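Local coordinates for protein methyl-coenzyme M reductase gamma subunit (Methermicoccus shengliensis DSM 18856, PDB 7NKG) that forms the gamma subunit of methyl-coenzyme M reductase, the factor 430-dependent enzyme that probably catalyses the methane-forming step of methanogenesis, at residues C[20-25]-C[102-107]; C[39-44]-C[149-154]; C[108-113]-C[131-136]; C[175-180]-C[185-190]; C[221-224]-C[228-231]. One frame throughout, in Å; residues are numbered along the deposited sequence. Where two conformers were deposited one is given.

Interactions 1 and 3 share helix 99-109 and lie with their centres about 10 Å apart, joined by a probable hydrogen bond of 2.8 Å from Tyr105 OH to His110 NE2. Interaction 2 meets interaction 3 through the salt bridge Arg44 NH1 to Glu132 OE2, 2.9 Å long. It also touches interaction 4, where Ala154 O and Arg175 NH1 are 2.7 Å apart. Interactions 2 and 4 both lie by the factor 430 site: Ala154 belongs to its pocket, and the side chain of Arg175 lies about 7 Å from the cofactor. Interaction 5 is remote, its centre about 36 Å from that of interaction 4, and touches none of the others.

Interaction 1 (C[20-25]-C[102-107]); sequences KHMSGN and RSYYAA
Tyr105 of helix 99-109 lies against the C-terminal end of helix 13-23, where its side chain follows the backbone from His21 to Gly24. Its CB sits 3.4 Å from His21 O. With CG turned opposite the backbone N (chi1 165°), the ring is swung along the neighbouring helix, and CD1 approaches His21 O to 3.2 Å, the oxygen lying at the ring edge and in its plane. One atom further out, CE1 meets Gly24 CA at 4.0 Å; Gly24, with positive phi, has left the helical conformation. At the tip, the phenol OH is hydrogen-bonded to His110 NE2. A leucine in place of Tyr105 would probably leave His110 without this hydroxyl partner and His21 O without the ring edge beside it. Met22 and Tyr104 lie side by side, pointing the same way, CG of Met22 3.9 Å from CB of Tyr104, and the bent thioether brings Met22 CE to 4.0 Å from Tyr104 CD2. The Tyr104 OH is hydrogen-bonded to an acidic side chain of another protein chain. Asn109 ND2, further along helix 99-109, bonds to Met22 O. Between the two segments themselves the contact is apolar packing plus a CA-H...O contact, Tyr105 CA to His21 O at 3.5 Å, with ring CD1 beside it.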
# COMPACT_ATOMS: atom_id res chain seq x y z
N LYS C 20 46.56 -3.28 -21.29
CA LYS C 20 47.03 -2.02 -21.88
C LYS C 20 46.04 -0.89 -21.56
O LYS C 20 46.45 0.17 -21.11
CB LYS C 20 47.19 -2.14 -23.41
CG LYS C 20 48.45 -2.86 -23.84
CD LYS C 20 48.54 -2.97 -25.36
CE LYS C 20 49.90 -3.48 -25.77
NZ LYS C 20 49.99 -3.66 -27.25
N HIS C 21 44.73 -1.12 -21.78
CA HIS C 21 43.72 -0.10 -21.52
C HIS C 21 43.66 0.22 -20.03
O HIS C 21 43.60 1.39 -19.67
CB HIS C 21 42.33 -0.55 -22.02
CG HIS C 21 42.21 -0.63 -23.52
ND1 HIS C 21 40.98 -0.54 -24.15
CD2 HIS C 21 43.18 -0.76 -24.46
CE1 HIS C 21 41.23 -0.66 -25.45
NE2 HIS C 21 42.54 -0.78 -25.68
N MET C 22 43.72 -0.81 -19.16
CA MET C 22 43.69 -0.58 -17.72
C MET C 22 44.90 0.25 -17.27
O MET C 22 44.72 1.24 -16.59
CB MET C 22 43.67 -1.92 -16.97
CG MET C 22 42.33 -2.63 -17.07
SD MET C 22 42.43 -4.35 -16.59
CE MET C 22 41.30 -4.37 -15.21
N SER C 23 46.12 -0.13 -17.70
CA SER C 23 47.33 0.57 -17.29
C SER C 23 47.59 1.90 -18.01
O SER C 23 48.54 2.59 -17.65
CB SER C 23 48.54 -0.34 -17.50
OG SER C 23 48.76 -0.57 -18.88
N GLY C 24 46.81 2.21 -19.04
CA GLY C 24 47.03 3.42 -19.82
C GLY C 24 48.18 3.29 -20.82
O GLY C 24 48.59 4.31 -21.37
N ASN C 25 48.69 2.07 -21.06
CA ASN C 25 49.77 1.85 -22.02
C ASN C 25 49.15 1.65 -23.39
O ASN C 25 49.15 0.55 -23.96
CB ASN C 25 50.63 0.65 -21.62
CG ASN C 25 51.54 0.96 -20.45
OD1 ASN C 25 52.39 1.85 -20.53
ND2 ASN C 25 51.39 0.26 -19.33
N ARG C 102 36.77 0.86 -21.14
CA ARG C 102 36.88 2.33 -21.20
C ARG C 102 36.68 2.86 -19.75
O ARG C 102 37.40 3.76 -19.33
CB ARG C 102 35.81 2.97 -22.10
CG ARG C 102 36.06 2.84 -23.59
CD ARG C 102 35.22 3.86 -24.34
NE ARG C 102 35.30 3.74 -25.81
CZ ARG C 102 36.17 4.36 -26.61
NH1 ARG C 102 37.12 5.14 -26.10
NH2 ARG C 102 36.11 4.18 -27.93
N SER C 103 35.74 2.27 -18.98
CA SER C 103 35.53 2.68 -17.59
C SER C 103 36.74 2.35 -16.71
O SER C 103 37.12 3.18 -15.90
CB SER C 103 34.26 2.05 -17.02
OG SER C 103 33.12 2.57 -17.67
N TYR C 104 37.38 1.17 -16.90
CA TYR C 104 38.58 0.84 -16.11
C TYR C 104 39.72 1.78 -16.46
O TYR C 104 40.44 2.25 -15.57
CB TYR C 104 39.04 -0.61 -16.34
CG TYR C 104 38.01 -1.68 -16.02
CD1 TYR C 104 37.08 -1.50 -15.01
CD2 TYR C 104 37.93 -2.83 -16.78
CE1 TYR C 104 36.12 -2.46 -14.73
CE2 TYR C 104 36.94 -3.79 -16.54
CZ TYR C 104 36.04 -3.60 -15.51
OH TYR C 104 35.07 -4.56 -15.28
N TYR C 105 39.87 2.11 -17.77
CA TYR C 105 40.89 3.08 -18.18
C TYR C 105 40.69 4.42 -17.44
O TYR C 105 41.65 4.98 -16.92
CB TYR C 105 40.85 3.32 -19.71
CG TYR C 105 41.63 4.55 -20.12
CD1 TYR C 105 43.01 4.55 -20.10
CD2 TYR C 105 40.98 5.77 -20.32
CE1 TYR C 105 43.74 5.71 -20.36
CE2 TYR C 105 41.69 6.93 -20.55
CZ TYR C 105 43.07 6.91 -20.54
OH TYR C 105 43.79 8.06 -20.78
N ALA C 106 39.45 4.92 -17.39
CA ALA C 106 39.16 6.19 -16.75
C ALA C 106 39.38 6.10 -15.24
O ALA C 106 40.03 6.98 -14.67
CB ALA C 106 37.72 6.60 -17.06
N ALA C 107 38.89 5.03 -14.59
CA ALA C 107 39.01 4.86 -13.14
C ALA C 107 40.46 4.74 -12.68
O ALA C 107 40.78 5.18 -11.58
CB ALA C 107 38.23 3.63 -12.71

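Interaction 2 (C[39-44]-C[149-154]); sequences AILGHR and AGLRGA
Ile40 and Leu151 meet because of how each branch is rotated: chi1 of 64° sets Ile40 CG1 between its backbone N and carbonyl carbon, and an extended chi2 of 178° then carries CD1 out from helix 34-41, while Leu151 CG stands opposite its own carbonyl carbon. The two side chains cross at about a right angle and touch through their methyl ends, Ile40 CD1 to Leu151 CD1 at 3.6 Å. The same leucine methyl lies 4.1 Å from Ile40 CG1, further back along the isoleucine chain. Leu41 adds a looser contact, its CD2 4.4 Å from Leu151 CD1. One methyl group of the strand thus receives both residues of the helix end, in a wholly apolar and buried contact. Just beyond, Gly42 leaves the helix with positive phi. Strand 149-151 is an outermost strand, within this chain, of the antiparallel four-stranded sheet and pairs with strand 83-90, from which Trp88 also packs on Leu151. Farther along the segment, Ala154 lines the factor 430 pocket, although the Leu151 side chain is about 12 Å from the cofactor. Ile139 of helix 128-140 touches both Ile40 and Leu151, and Leu194 and Val198 of strand 193-201 pack on Ile40.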
# COMPACT_ATOMS: atom_id res chain seq x y z
N ALA C 39 34.29 21.23 -30.20
CA ALA C 39 33.16 21.27 -31.12
C ALA C 39 32.37 19.94 -31.08
O ALA C 39 31.14 19.97 -30.96
CB ALA C 39 33.66 21.55 -32.54
N ILE C 40 33.06 18.78 -31.18
CA ILE C 40 32.35 17.49 -31.22
C ILE C 40 31.73 17.13 -29.86
O ILE C 40 30.69 16.45 -29.85
CB ILE C 40 33.22 16.34 -31.81
CG1 ILE C 40 34.45 16.04 -30.91
CG2 ILE C 40 33.64 16.73 -33.25
CD1 ILE C 40 35.35 14.91 -31.35
N LEU C 41 32.26 17.64 -28.73
CA LEU C 41 31.61 17.36 -27.43
C LEU C 41 30.30 18.18 -27.24
O LEU C 41 29.39 17.70 -26.56
CB LEU C 41 32.60 17.53 -26.26
CG LEU C 41 33.87 16.66 -26.33
CD1 LEU C 41 34.73 16.87 -25.11
CD2 LEU C 41 33.54 15.15 -26.46
N GLY C 42 30.17 19.34 -27.89
CA GLY C 42 28.95 20.15 -27.87
C GLY C 42 28.54 20.81 -26.57
O GLY C 42 27.37 21.14 -26.40
N HIS C 43 29.49 21.05 -25.66
CA HIS C 43 29.19 21.66 -24.35
C HIS C 43 29.31 23.18 -24.37
O HIS C 43 28.65 23.85 -23.57
CB HIS C 43 30.12 21.09 -23.28
CG HIS C 43 30.06 19.60 -23.19
ND1 HIS C 43 28.85 18.93 -23.18
CD2 HIS C 43 31.06 18.70 -23.09
CE1 HIS C 43 29.15 17.65 -23.11
NE2 HIS C 43 30.46 17.46 -23.02
N ARG C 44 30.19 23.71 -25.21
CA ARG C 44 30.40 25.16 -25.31
C ARG C 44 31.03 25.50 -26.67
O ARG C 44 31.51 24.60 -27.37
CB ARG C 44 31.30 25.68 -24.15
CG ARG C 44 32.76 25.27 -24.29
CD ARG C 44 33.63 25.72 -23.13
NE ARG C 44 35.03 25.77 -23.52
CZ ARG C 44 35.82 24.71 -23.69
NH1 ARG C 44 35.34 23.48 -23.48
NH2 ARG C 44 37.08 24.86 -24.07
N ALA C 149 33.77 2.90 -33.83
CA ALA C 149 33.32 3.58 -32.63
C ALA C 149 32.76 4.95 -33.01
O ALA C 149 33.06 5.47 -34.09
CB ALA C 149 34.50 3.73 -31.67
N GLY C 150 31.95 5.52 -32.13
CA GLY C 150 31.41 6.86 -32.35
C GLY C 150 31.02 7.52 -31.05
O GLY C 150 30.54 6.85 -30.13
N LEU C 151 31.27 8.83 -30.96
CA LEU C 151 30.86 9.62 -29.80
C LEU C 151 29.37 9.85 -29.97
O LEU C 151 28.95 10.39 -31.00
CB LEU C 151 31.56 10.97 -29.76
CG LEU C 151 32.99 10.96 -29.24
CD1 LEU C 151 33.70 12.19 -29.70
CD2 LEU C 151 33.02 10.88 -27.73
N ARG C 152 28.58 9.40 -29.00
CA ARG C 152 27.12 9.50 -29.05
C ARG C 152 26.58 9.76 -27.68
O ARG C 152 26.54 8.84 -26.87
CB ARG C 152 26.52 8.19 -29.59
CG ARG C 152 27.12 7.73 -30.91
CD ARG C 152 26.53 6.44 -31.42
NE ARG C 152 27.18 6.07 -32.67
CZ ARG C 152 26.84 5.02 -33.41
NH1 ARG C 152 25.84 4.22 -33.04
NH2 ARG C 152 27.48 4.78 -34.55
N GLY C 153 26.15 10.98 -27.42
CA GLY C 153 25.51 11.33 -26.15
C GLY C 153 24.03 10.97 -26.13
O GLY C 153 23.38 11.10 -25.09
N ALA C 154 23.46 10.57 -27.27
CA ALA C 154 22.04 10.20 -27.38
C ALA C 154 21.83 9.39 -28.68
O ALA C 154 22.57 9.58 -29.66
CB ALA C 154 21.17 11.45 -27.40

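Interaction 3 (C[108-113]-C[131-136]); sequences INHRGV and VEVYGK
Val133 makes the first approach of helix 128-140 to His110, its CG1 lying 4.4 Å from His110 CE1 at the more exposed margin of the contact. Its carbonyl carbon is 4.3 Å from the same imidazole atom. Next comes Tyr134, which carries most of the contact: its CA is 3.5 Å from His110 CE1, and its CB stands over one face of the imidazole, offset toward the rim and 4.0 Å from the ring centroid, a CH-pi contact. The Tyr134 CG lies opposite the backbone N (chi1 160°), which brings the phenol ring down beside the histidine with CD1 4.0 Å from His110 CD2. The result is a T-shaped (edge-to-face) stack, the tyrosine edge directed at the imidazole face, with centroids 5.4 Å apart and planes at 86°. His110 is the first residue past helix 99-109, so the stack pins the turn between that helix and strand 114-117 against helix 128-140, which follows strand 122-127. An alanine at His110 would probably open a gap against Tyr134 CB and leave the tyrosine ring edge without an aromatic face. Tyr134 itself is backed by Val86 and Val124, from strands 83-90 and 122-127, and by Ala106.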
# COMPACT_ATOMS: atom_id res chain seq x y z
N ILE C 108 41.33 4.16 -13.51
CA ILE C 108 42.73 3.98 -13.13
C ILE C 108 43.60 5.18 -13.46
O ILE C 108 44.53 5.50 -12.70
CB ILE C 108 43.30 2.67 -13.77
CG1 ILE C 108 42.58 1.42 -13.21
CG2 ILE C 108 44.83 2.56 -13.53
CD1 ILE C 108 42.73 0.18 -14.08
N ASN C 109 43.38 5.79 -14.63
CA ASN C 109 44.29 6.82 -15.14
C ASN C 109 43.83 8.27 -15.02
O ASN C 109 44.64 9.16 -15.29
CB ASN C 109 44.58 6.49 -16.59
CG ASN C 109 45.22 5.13 -16.69
OD1 ASN C 109 46.41 4.97 -16.38
ND2 ASN C 109 44.45 4.11 -17.04
N HIS C 110 42.57 8.53 -14.64
CA HIS C 110 42.09 9.91 -14.52
C HIS C 110 41.52 10.17 -13.14
O HIS C 110 40.85 9.31 -12.57
CB HIS C 110 41.04 10.18 -15.61
CG HIS C 110 41.63 10.23 -16.98
ND1 HIS C 110 42.03 11.42 -17.55
CD2 HIS C 110 41.95 9.22 -17.83
CE1 HIS C 110 42.55 11.11 -18.74
NE2 HIS C 110 42.53 9.80 -18.94
N ARG C 111 41.80 11.35 -12.58
CA ARG C 111 41.31 11.72 -11.26
C ARG C 111 39.93 12.36 -11.35
O ARG C 111 39.64 13.02 -12.35
CB ARG C 111 42.24 12.71 -10.58
CG ARG C 111 43.70 12.28 -10.56
CD ARG C 111 44.58 13.25 -9.84
NE ARG C 111 44.21 13.32 -8.42
CZ ARG C 111 43.87 14.40 -7.72
NH1 ARG C 111 43.87 15.61 -8.29
NH2 ARG C 111 43.54 14.30 -6.45
N GLY C 112 39.13 12.21 -10.30
CA GLY C 112 37.83 12.87 -10.22
C GLY C 112 36.91 12.61 -11.39
O GLY C 112 36.38 13.55 -12.00
N VAL C 113 36.72 11.33 -11.72
CA VAL C 113 35.88 10.91 -12.85
C VAL C 113 34.68 10.10 -12.39
O VAL C 113 34.76 9.41 -11.38
CB VAL C 113 36.69 10.13 -13.91
CG1 VAL C 113 37.63 11.06 -14.68
CG2 VAL C 113 37.45 8.95 -13.30
N VAL C 131 37.22 16.50 -18.22
CA VAL C 131 36.59 15.57 -19.17
C VAL C 131 37.17 15.76 -20.58
O VAL C 131 37.17 14.81 -21.35
CB VAL C 131 35.01 15.61 -19.12
CG1 VAL C 131 34.42 16.49 -20.22
CG2 VAL C 131 34.42 14.21 -19.20
N GLU C 132 37.66 16.97 -20.93
CA GLU C 132 38.30 17.20 -22.23
C GLU C 132 39.68 16.53 -22.27
O GLU C 132 40.04 15.96 -23.30
CB GLU C 132 38.45 18.69 -22.54
CG GLU C 132 37.12 19.35 -22.86
CD GLU C 132 37.26 20.61 -23.66
OE1 GLU C 132 38.31 21.28 -23.54
OE2 GLU C 132 36.32 20.94 -24.42
N VAL C 133 40.43 16.54 -21.15
CA VAL C 133 41.72 15.85 -21.09
C VAL C 133 41.49 14.34 -21.31
O VAL C 133 42.20 13.72 -22.10
CB VAL C 133 42.46 16.12 -19.76
CG1 VAL C 133 43.69 15.22 -19.60
CG2 VAL C 133 42.86 17.59 -19.65
N TYR C 134 40.46 13.79 -20.64
CA TYR C 134 40.08 12.39 -20.82
C TYR C 134 39.62 12.17 -22.28
O TYR C 134 40.05 11.21 -22.91
CB TYR C 134 38.96 11.98 -19.82
CG TYR C 134 38.20 10.75 -20.26
CD1 TYR C 134 38.75 9.49 -20.14
CD2 TYR C 134 36.98 10.87 -20.93
CE1 TYR C 134 38.12 8.37 -20.65
CE2 TYR C 134 36.36 9.76 -21.48
CZ TYR C 134 36.92 8.51 -21.32
OH TYR C 134 36.29 7.40 -21.84
N GLY C 135 38.72 13.03 -22.78
CA GLY C 135 38.16 12.93 -24.12
C GLY C 135 39.22 12.87 -25.21
O GLY C 135 39.13 12.05 -26.12
N LYS C 136 40.27 13.69 -25.07
CA LYS C 136 41.38 13.70 -26.03
C LYS C 136 42.05 12.31 -26.08
O LYS C 136 42.24 11.77 -27.15
CB LYS C 136 42.39 14.79 -25.64
CG LYS C 136 43.47 15.03 -26.68
CD LYS C 136 44.46 16.09 -26.20
CE LYS C 136 45.49 16.46 -27.24
NZ LYS C 136 44.87 17.13 -28.43

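Interaction 4 (C[175-180]-C[185-190]); sequences RRRLEG and MDKDQV
In the beta hairpin of strands 176-179 and 182-187, Arg176 and Met185 form an antiparallel non-hydrogen-bonded pair with CA atoms 4.0 Å apart and both side chains starting out on one face of the sheet. Their CB atoms pack at 3.9 Å. Beside the pair, Asp186 N donates to Arg175 O over 3.2 Å. Arg177 and Asp186 then form a salt bridge in which the guanidinium grips end-on, NH1 to OD1 at 2.8 Å and NH2 to OD2 at 3.0 Å. The two flat groups are twisted 43° apart: OD1 is met on its syn side, whereas OD2 is approached from above the carboxylate plane. NH2 is shared with Glu179 OE2, 2.9 Å away, so one cation bridges two carboxylates and probably offsets their mutual repulsion. Arg177 NE has a further partner in Asp174. On the far side of the pair, the Arg175 side chain crosses Lys187 at about a right angle, CG to CB 3.9 Å. Asp188 forms an Asx turn by accepting from Val190 N through OD1. Past it, the bend of Arg175 at chi3 (-92°) delivers NH1 to Gln189 O at 2.7 Å, with the nitrogen above the carbonyl plane.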
# COMPACT_ATOMS: atom_id res chain seq x y z
N ARG C 175 26.18 11.13 -37.37
CA ARG C 175 27.12 12.16 -36.88
C ARG C 175 28.49 12.06 -37.55
O ARG C 175 29.18 13.06 -37.67
CB ARG C 175 27.33 12.04 -35.36
CG ARG C 175 26.12 12.47 -34.56
CD ARG C 175 26.14 11.90 -33.18
NE ARG C 175 25.42 10.63 -33.20
CZ ARG C 175 24.65 10.17 -32.23
NH1 ARG C 175 24.50 10.85 -31.09
NH2 ARG C 175 24.01 9.02 -32.38
N ARG C 176 28.89 10.85 -37.93
CA ARG C 176 30.17 10.63 -38.58
C ARG C 176 30.05 9.53 -39.62
O ARG C 176 29.22 8.63 -39.50
CB ARG C 176 31.26 10.32 -37.54
CG ARG C 176 31.05 8.98 -36.78
CD ARG C 176 31.76 7.82 -37.49
NE ARG C 176 31.56 6.52 -36.83
CZ ARG C 176 30.46 5.78 -36.91
NH1 ARG C 176 30.39 4.60 -36.29
NH2 ARG C 176 29.42 6.19 -37.63
N ARG C 177 30.84 9.66 -40.67
CA ARG C 177 30.79 8.71 -41.77
C ARG C 177 32.09 8.71 -42.54
O ARG C 177 32.89 9.64 -42.43
CB ARG C 177 29.60 9.04 -42.70
CG ARG C 177 29.81 10.27 -43.60
CD ARG C 177 28.49 10.88 -44.05
NE ARG C 177 27.80 11.53 -42.93
CZ ARG C 177 28.08 12.73 -42.43
NH1 ARG C 177 27.40 13.21 -41.40
NH2 ARG C 177 29.06 13.47 -42.97
N LEU C 178 32.30 7.67 -43.34
CA LEU C 178 33.48 7.55 -44.17
C LEU C 178 33.19 8.35 -45.42
O LEU C 178 32.25 8.01 -46.16
CB LEU C 178 33.74 6.06 -44.46
CG LEU C 178 34.98 5.70 -45.25
CD1 LEU C 178 36.26 6.00 -44.45
CD2 LEU C 178 34.95 4.22 -45.65
N GLU C 179 33.89 9.48 -45.58
CA GLU C 179 33.74 10.42 -46.69
C GLU C 179 35.06 10.56 -47.40
O GLU C 179 35.98 11.16 -46.84
CB GLU C 179 33.38 11.81 -46.18
CG GLU C 179 32.01 11.93 -45.56
CD GLU C 179 31.45 13.33 -45.59
OE1 GLU C 179 32.24 14.31 -45.59
OE2 GLU C 179 30.20 13.46 -45.63
N GLY C 180 35.15 10.01 -48.60
CA GLY C 180 36.35 10.12 -49.42
C GLY C 180 37.64 9.72 -48.75
O GLY C 180 38.58 10.51 -48.71
N MET C 185 33.40 13.73 -38.92
CA MET C 185 32.37 13.96 -37.94
C MET C 185 31.95 15.44 -38.11
O MET C 185 32.78 16.32 -37.92
CB MET C 185 32.90 13.72 -36.53
CG MET C 185 31.83 13.82 -35.50
SD MET C 185 32.35 13.29 -33.86
CE MET C 185 30.75 13.33 -33.04
N ASP C 186 30.71 15.69 -38.53
CA ASP C 186 30.22 17.06 -38.78
C ASP C 186 28.96 17.42 -37.96
O ASP C 186 28.24 18.34 -38.31
CB ASP C 186 30.01 17.27 -40.29
CG ASP C 186 29.03 16.33 -40.94
OD1 ASP C 186 28.34 15.59 -40.20
OD2 ASP C 186 28.95 16.33 -42.19
N LYS C 187 28.73 16.69 -36.86
CA LYS C 187 27.68 16.96 -35.89
C LYS C 187 28.31 16.69 -34.52
O LYS C 187 29.26 15.90 -34.42
CB LYS C 187 26.49 16.03 -36.09
CG LYS C 187 25.98 15.94 -37.52
CD LYS C 187 24.63 15.27 -37.57
CE LYS C 187 24.21 15.07 -39.01
NZ LYS C 187 22.94 14.34 -39.12
N ASP C 188 27.81 17.35 -33.47
CA ASP C 188 28.34 17.08 -32.12
C ASP C 188 27.82 15.71 -31.62
O ASP C 188 27.02 15.05 -32.29
CB ASP C 188 28.06 18.23 -31.14
CG ASP C 188 26.62 18.43 -30.73
OD1 ASP C 188 25.82 17.49 -30.91
OD2 ASP C 188 26.30 19.53 -30.23
N GLN C 189 28.24 15.29 -30.42
CA GLN C 189 27.89 13.98 -29.91
C GLN C 189 26.37 13.81 -29.67
O GLN C 189 25.94 12.67 -29.63
CB GLN C 189 28.72 13.60 -28.67
CG GLN C 189 28.47 14.43 -27.43
CD GLN C 189 29.36 13.97 -26.30
OE1 GLN C 189 29.56 12.75 -26.07
NE2 GLN C 189 29.87 14.92 -25.51
N VAL C 190 25.56 14.90 -29.63
CA VAL C 190 24.10 14.75 -29.53
C VAL C 190 23.38 15.06 -30.86
O VAL C 190 22.16 15.22 -30.86
CB VAL C 190 23.47 15.51 -28.32
CG1 VAL C 190 23.84 14.85 -27.00
CG2 VAL C 190 23.83 16.98 -28.31

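Interaction 5 (C[221-224]-C[228-231]); sequences VPFR and EVVE
Phe223 takes two valines of helix 227-245 against its ring, Val230 over one face and Val229 obliquely. The Val230 methyl CG2 stands 4.2 Å from the ring centroid and 21° off the normal, a CH-pi contact displaced toward the edge, where CE2 and CZ of Phe223 are each 4.0 Å from it. The same methyl is 3.9 Å from the backbone oxygen of Phe223, so it touches both the ring and the carbonyl oxygen of one residue. Val229 contributes CG1, which reaches Phe223 CE1 at 3.8 Å. Both valines have CG1 opposite the backbone N, but they use different branches: Val229 the CG1 methyl, Val230 the CG2 methyl that lies beside its backbone N. The phenylalanine ring is brought over the helix by a chi1 of 171°, which sets CG opposite the backbone N.

Outward from this cluster, Tyr216 meets the Phe223 ring in an edge-to-face stack and also touches Val229, while Tyr8 packs on Val229 as well. Pro222 O accepts a hydrogen bond from Ser225 OG in the short connection that leads into helix 227-245. An apolar side chain of a neighbouring subunit packs on Phe223. No hydrogen bond crosses between 221-224 and 228-231: the loop folds back on the first turn of its helix through dispersion between methyls and an aromatic ring, while Arg224, whose CB points away from the helix, and Glu231 pair with charged side chains of neighbouring subunits.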
# COMPACT_ATOMS: atom_id res chain seq x y z
N VAL C 221 39.50 -14.37 -31.17
CA VAL C 221 40.12 -14.91 -29.97
C VAL C 221 38.94 -15.35 -29.11
O VAL C 221 38.29 -14.49 -28.50
CB VAL C 221 40.97 -13.85 -29.26
CG1 VAL C 221 41.46 -14.36 -27.91
CG2 VAL C 221 42.16 -13.43 -30.13
N PRO C 222 38.56 -16.64 -29.14
CA PRO C 222 37.38 -17.05 -28.36
C PRO C 222 37.57 -16.86 -26.86
O PRO C 222 38.65 -17.11 -26.32
CB PRO C 222 37.22 -18.54 -28.70
CG PRO C 222 38.00 -18.74 -29.97
CD PRO C 222 39.14 -17.78 -29.88
N PHE C 223 36.50 -16.45 -26.18
CA PHE C 223 36.50 -16.30 -24.72
C PHE C 223 36.90 -17.63 -24.05
O PHE C 223 37.71 -17.65 -23.12
CB PHE C 223 35.09 -15.88 -24.25
CG PHE C 223 34.91 -15.90 -22.76
CD1 PHE C 223 35.64 -15.06 -21.94
CD2 PHE C 223 33.96 -16.72 -22.17
CE1 PHE C 223 35.44 -15.04 -20.57
CE2 PHE C 223 33.77 -16.72 -20.79
CZ PHE C 223 34.50 -15.87 -20.00
N ARG C 224 36.35 -18.73 -24.57
CA ARG C 224 36.61 -20.09 -24.10
C ARG C 224 38.12 -20.42 -24.09
O ARG C 224 38.56 -21.20 -23.25
CB ARG C 224 35.90 -21.09 -25.04
CG ARG C 224 35.76 -22.51 -24.53
CD ARG C 224 35.36 -23.42 -25.68
NE ARG C 224 34.01 -23.16 -26.18
CZ ARG C 224 32.89 -23.66 -25.66
NH1 ARG C 224 32.93 -24.40 -24.55
NH2 ARG C 224 31.71 -23.40 -26.21
N GLU C 228 42.57 -18.83 -18.07
CA GLU C 228 42.72 -18.12 -16.78
C GLU C 228 41.58 -17.16 -16.51
O GLU C 228 41.26 -16.94 -15.35
CB GLU C 228 44.02 -17.34 -16.72
CG GLU C 228 45.28 -18.19 -16.81
CD GLU C 228 46.56 -17.37 -16.88
OE1 GLU C 228 46.50 -16.14 -16.62
OE2 GLU C 228 47.62 -17.96 -17.18
N VAL C 229 40.99 -16.55 -17.57
CA VAL C 229 39.87 -15.63 -17.40
C VAL C 229 38.63 -16.41 -16.98
O VAL C 229 37.95 -16.01 -16.04
CB VAL C 229 39.62 -14.79 -18.68
CG1 VAL C 229 38.39 -13.91 -18.53
CG2 VAL C 229 40.85 -13.95 -19.02
N VAL C 230 38.34 -17.55 -17.64
CA VAL C 230 37.20 -18.41 -17.29
C VAL C 230 37.39 -18.90 -15.83
O VAL C 230 36.45 -18.87 -15.05
CB VAL C 230 37.04 -19.61 -18.26
CG1 VAL C 230 35.93 -20.55 -17.80
CG2 VAL C 230 36.77 -19.12 -19.68
N GLU C 231 38.62 -19.30 -15.48
CA GLU C 231 38.95 -19.74 -14.13
C GLU C 231 38.71 -18.61 -13.12
O GLU C 231 38.17 -18.85 -12.04
CB GLU C 231 40.42 -20.18 -14.06
CG GLU C 231 40.84 -20.61 -12.67
CD GLU C 231 42.30 -20.99 -12.54
OE1 GLU C 231 43.06 -20.88 -13.53
OE2 GLU C 231 42.67 -21.41 -11.42